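Local coordinates for probable membrane transporter protein MamO (Magnetospirillum magneticum, PDB 5HMA) that promotes magnetite biomineralization through a protease-like domain that binds transition metals, probably without being a protease, and also activates the protease MamE, at residues A[114-126]-A[132-144]. Residues are numbered along the deposited sequence; the frame is centred on the assembly and turned at random.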
loop_
_atom_site.group_PDB
_atom_site.type_symbol
_atom_site.label_atom_id
_atom_site.label_comp_id
_atom_site.label_asym_id
_atom_site.label_seq_id
_atom_site.Cartn_x
_atom_site.Cartn_y
_atom_site.Cartn_z
ATOM N N VAL A 114 -8.785 6.815 5.962
ATOM C CA VAL A 114 -7.994 7.871 5.350
ATOM C C VAL A 114 -7.526 8.837 6.428
ATOM O O VAL A 114 -8.260 9.150 7.375
ATOM C CB VAL A 114 -8.790 8.608 4.243
ATOM C CG1 VAL A 114 -10.015 9.290 4.820
ATOM C CG2 VAL A 114 -7.910 9.623 3.535
ATOM N N ARG A 115 -6.287 9.289 6.293
ATOM C CA ARG A 115 -5.777 10.343 7.152
ATOM C C ARG A 115 -4.877 11.264 6.335
ATOM O O ARG A 115 -4.084 10.815 5.506
ATOM C CB ARG A 115 -5.019 9.753 8.339
ATOM C CG ARG A 115 -4.362 10.778 9.218
ATOM C CD ARG A 115 -5.235 11.119 10.401
ATOM N NE ARG A 115 -4.590 10.714 11.647
ATOM C CZ ARG A 115 -5.215 10.103 12.648
ATOM N NH1 ARG A 115 -6.511 9.824 12.558
ATOM N NH2 ARG A 115 -4.541 9.778 13.743
ATOM N N GLN A 116 -5.015 12.558 6.555
ATOM C CA GLN A 116 -4.138 13.506 5.897
ATOM C C GLN A 116 -3.032 13.942 6.842
ATOM O O GLN A 116 -3.181 13.901 8.060
ATOM C CB GLN A 116 -4.913 14.724 5.416
ATOM C CG GLN A 116 -5.453 15.553 6.521
ATOM C CD GLN A 116 -5.603 16.990 6.106
ATOM O OE1 GLN A 116 -4.728 17.817 6.375
ATOM N NE2 GLN A 116 -6.705 17.300 5.429
ATOM N N GLY A 117 -1.922 14.363 6.264
ATOM C CA GLY A 117 -0.814 14.878 7.034
ATOM C C GLY A 117 0.178 15.567 6.123
ATOM O O GLY A 117 -0.050 15.713 4.919
ATOM N N LEU A 118 1.277 16.004 6.717
ATOM C CA LEU A 118 2.380 16.598 5.983
ATOM C C LEU A 118 3.541 15.617 5.822
ATOM O O LEU A 118 3.795 14.779 6.693
ATOM C CB LEU A 118 2.861 17.862 6.697
ATOM C CG LEU A 118 1.805 18.950 6.831
ATOM C CD1 LEU A 118 2.399 20.208 7.489
ATOM C CD2 LEU A 118 1.223 19.252 5.450
ATOM N N VAL A 119 4.245 15.723 4.703
ATOM C CA VAL A 119 5.538 15.071 4.558
ATOM C C VAL A 119 6.523 15.739 5.531
ATOM O O VAL A 119 6.621 16.968 5.578
ATOM C CB VAL A 119 6.032 15.151 3.114
ATOM C CG1 VAL A 119 7.397 14.479 2.981
ATOM C CG2 VAL A 119 5.001 14.539 2.182
ATOM N N GLN A 120 7.235 14.948 6.323
ATOM C CA GLN A 120 8.069 15.528 7.378
ATOM C C GLN A 120 9.552 15.328 7.094
ATOM O O GLN A 120 10.403 16.006 7.678
ATOM C CB GLN A 120 7.706 14.937 8.747
ATOM C CG GLN A 120 6.270 15.210 9.203
ATOM C CD GLN A 120 6.035 16.649 9.680
ATOM O OE1 GLN A 120 6.909 17.519 9.579
ATOM N NE2 GLN A 120 4.839 16.899 10.201
ATOM N N SER A 121 9.850 14.400 6.194
ATOM C CA SER A 121 11.220 14.134 5.766
ATOM C C SER A 121 11.139 13.401 4.448
ATOM O O SER A 121 10.166 12.685 4.207
ATOM C CB SER A 121 11.983 13.301 6.801
ATOM O OG SER A 121 13.154 12.742 6.235
ATOM N N ALA A 122 12.138 13.572 3.589
ATOM C CA ALA A 122 12.117 12.877 2.301
ATOM C C ALA A 122 13.265 11.875 2.187
ATOM O O ALA A 122 13.469 11.267 1.135
ATOM C CB ALA A 122 12.161 13.873 1.155
ATOM N N ASP A 123 13.996 11.693 3.284
ATOM C CA ASP A 123 15.141 10.792 3.301
ATOM C C ASP A 123 15.340 10.227 4.712
ATOM O O ASP A 123 16.066 10.786 5.537
ATOM C CB ASP A 123 16.396 11.522 2.819
ATOM C CG ASP A 123 17.453 10.578 2.280
ATOM O OD1 ASP A 123 17.309 9.355 2.479
ATOM O OD2 ASP A 123 18.431 11.059 1.666
ATOM N N ALA A 124 14.664 9.123 4.992
ATOM C CA ALA A 124 14.753 8.505 6.306
ATOM C C ALA A 124 14.974 7.004 6.174
ATOM O O ALA A 124 14.407 6.369 5.278
ATOM C CB ALA A 124 13.491 8.789 7.120
ATOM N N PRO A 125 15.810 6.440 7.060
ATOM C CA PRO A 125 16.041 4.991 7.142
ATOM C C PRO A 125 14.984 4.262 7.972
ATOM O O PRO A 125 14.365 4.870 8.846
ATOM C CB PRO A 125 17.412 4.896 7.818
ATOM C CG PRO A 125 17.465 6.097 8.689
ATOM C CD PRO A 125 16.700 7.191 7.964
ATOM N N LEU A 126 14.790 2.975 7.693
ATOM C CA LEU A 126 13.922 2.119 8.499
ATOM C C LEU A 126 14.387 0.676 8.421
ATOM O O LEU A 126 14.717 0.179 7.341
ATOM C CB LEU A 126 12.465 2.215 8.039
ATOM C CG LEU A 126 11.462 1.288 8.733
ATOM C CD1 LEU A 126 11.364 1.636 10.201
ATOM C CD2 LEU A 126 10.090 1.353 8.077
ATOM N N GLN A 132 17.754 -3.213 6.042
ATOM C CA GLN A 132 17.872 -1.777 6.246
ATOM C C GLN A 132 17.361 -1.034 5.018
ATOM O O GLN A 132 18.048 -0.941 4.002
ATOM C CB GLN A 132 19.323 -1.383 6.539
ATOM C CG GLN A 132 19.818 -1.773 7.930
ATOM C CD GLN A 132 19.225 -0.911 9.040
ATOM O OE1 GLN A 132 18.465 0.034 8.783
ATOM N NE2 GLN A 132 19.577 -1.233 10.286
ATOM N N ILE A 133 16.145 -0.512 5.106
ATOM C CA ILE A 133 15.589 0.263 4.006
ATOM C C ILE A 133 15.971 1.732 4.165
ATOM O O ILE A 133 15.890 2.294 5.259
ATOM C CB ILE A 133 14.078 0.097 3.927
ATOM C CG1 ILE A 133 13.715 -1.385 3.915
ATOM C CG2 ILE A 133 13.523 0.820 2.699
ATOM C CD1 ILE A 133 12.236 -1.612 4.054
ATOM N N THR A 134 16.386 2.349 3.065
ATOM C CA THR A 134 16.818 3.741 3.077
ATOM C C THR A 134 15.984 4.634 2.156
ATOM O O THR A 134 15.185 4.144 1.353
ATOM C CB THR A 134 18.287 3.856 2.656
ATOM O OG1 THR A 134 18.459 3.217 1.384
ATOM C CG2 THR A 134 19.191 3.188 3.681
ATOM N N HIS A 135 16.192 5.944 2.284
ATOM C CA HIS A 135 15.555 6.956 1.434
ATOM C C HIS A 135 14.032 6.847 1.401
ATOM O O HIS A 135 13.408 6.955 0.347
ATOM C CB HIS A 135 16.128 6.881 0.017
ATOM C CG HIS A 135 17.625 6.947 -0.028
ATOM N ND1 HIS A 135 18.415 5.821 -0.111
ATOM C CD2 HIS A 135 18.475 8.001 0.019
ATOM C CE1 HIS A 135 19.688 6.179 -0.122
ATOM N NE2 HIS A 135 19.751 7.497 -0.043
ATOM N N LEU A 136 13.444 6.634 2.572
ATOM C CA LEU A 136 11.994 6.653 2.718
ATOM C C LEU A 136 11.494 8.060 3.033
ATOM O O LEU A 136 12.259 8.918 3.479
ATOM C CB LEU A 136 11.558 5.697 3.827
ATOM C CG LEU A 136 11.941 4.236 3.623
ATOM C CD1 LEU A 136 11.753 3.472 4.908
ATOM C CD2 LEU A 136 11.084 3.641 2.530
ATOM N N LEU A 137 10.206 8.285 2.804
ATOM C CA LEU A 137 9.533 9.472 3.317
ATOM C C LEU A 137 9.063 9.244 4.748
ATOM O O LEU A 137 8.849 8.104 5.169
ATOM C CB LEU A 137 8.330 9.822 2.452
ATOM C CG LEU A 137 8.549 9.898 0.942
ATOM C CD1 LEU A 137 7.205 10.054 0.240
ATOM C CD2 LEU A 137 9.482 11.055 0.603
ATOM N N ARG A 138 8.888 10.328 5.491
ATOM C CA ARG A 138 8.129 10.261 6.739
ATOM C C ARG A 138 6.979 11.243 6.715
ATOM O O ARG A 138 7.131 12.386 6.281
ATOM C CB ARG A 138 9.015 10.552 7.934
ATOM C CG ARG A 138 10.019 9.470 8.165
ATOM C CD ARG A 138 10.699 9.675 9.477
ATOM N NE ARG A 138 9.804 9.419 10.596
ATOM C CZ ARG A 138 10.225 9.346 11.850
ATOM N NH1 ARG A 138 9.371 9.111 12.836
ATOM N NH2 ARG A 138 11.514 9.508 12.107
ATOM N N SER A 139 5.825 10.795 7.183
ATOM C CA SER A 139 4.678 11.675 7.318
ATOM C C SER A 139 3.804 11.225 8.480
ATOM O O SER A 139 3.765 10.044 8.837
ATOM C CB SER A 139 3.855 11.700 6.031
ATOM O OG SER A 139 2.884 10.677 6.071
ATOM N N ASP A 140 3.090 12.177 9.061
ATOM C CA ASP A 140 2.173 11.867 10.146
ATOM C C ASP A 140 0.792 11.462 9.622
ATOM O O ASP A 140 -0.167 11.410 10.389
ATOM C CB ASP A 140 2.061 13.063 11.105
ATOM C CG ASP A 140 1.994 14.399 10.377
ATOM O OD1 ASP A 140 1.437 14.454 9.265
ATOM O OD2 ASP A 140 2.501 15.402 10.919
ATOM N N ALA A 141 0.684 11.173 8.325
ATOM C CA ALA A 141 -0.594 10.706 7.764
ATOM C C ALA A 141 -0.824 9.231 8.090
ATOM O O ALA A 141 -1.947 8.738 8.036
ATOM C CB ALA A 141 -0.648 10.917 6.253
ATOM N N VAL A 142 0.258 8.531 8.408
ATOM C CA VAL A 142 0.194 7.122 8.785
ATOM C C VAL A 142 0.102 7.002 10.306
ATOM O O VAL A 142 1.054 7.318 11.021
ATOM C CB VAL A 142 1.405 6.372 8.233
ATOM C CG1 VAL A 142 1.452 4.940 8.761
ATOM C CG2 VAL A 142 1.399 6.431 6.696
ATOM N N TYR A 143 -1.056 6.567 10.798
ATOM C CA TYR A 143 -1.308 6.512 12.239
ATOM C C TYR A 143 -1.632 5.091 12.729
ATOM O O TYR A 143 -1.629 4.833 13.933
ATOM C CB TYR A 143 -2.457 7.468 12.615
ATOM C CG TYR A 143 -3.824 6.980 12.168
ATOM C CD1 TYR A 143 -4.238 7.109 10.841
ATOM C CD2 TYR A 143 -4.701 6.384 13.071
ATOM C CE1 TYR A 143 -5.486 6.645 10.426
ATOM C CE2 TYR A 143 -5.949 5.923 12.669
ATOM C CZ TYR A 143 -6.339 6.052 11.349
ATOM O OH TYR A 143 -7.581 5.587 10.959
ATOM N N SER A 144 -1.921 4.174 11.805
ATOM C CA SER A 144 -2.377 2.837 12.189
ATOM C C SER A 144 -1.653 1.725 11.441
ATOM O O SER A 144 -1.377 1.845 10.255
ATOM C CB SER A 144 -3.887 2.697 11.955
ATOM O OG SER A 144 -4.313 1.336 12.055
HETATM O O HOH W 1 17.672 7.143 4.372
#
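Two classic beta bulges interrupt this antiparallel pairing: Gln120 and Ser121 both face Arg138, and Asp123 and Ala124 both face Leu136. Arg138 O takes a nearly straight bond from Gln120 N (2.6 Å, 170°) and a weak one from Ser121 N. The chain turns a corner at Ala122 and Asp123, running into the second bulge, and here Ser121 OG accepts from Asp123 N in an ST turn. A water accepts from His135 N and donates to Asp123 OD1, tying the corner at His135 to that at Asp123. Just past the end of strand 136-139, in the type I turn from Ser139 to Val142, Asp140 points both oxygens at the other strand: OD1 receives Leu118 N on its syn lone pair (3.0 Å), while OD2 is met from above the carboxylate plane by Gln120 NE2 (2.9 Å). Gly117, having no side chain, lets OD1 come within 3.2 Å of its CA. Arg115, bent at chi2 (96°), lays its guanidinium over one face of the Tyr143 ring, with planes 15° apart, a cation-pi stack. Ala124 CB packs on the aliphatic CG of Arg138, whose charged end pairs with Glu174. The bent ribbon, with Ile133 near the metal-binding His71, belongs to the second beta-barrel of the trypsin-like fold.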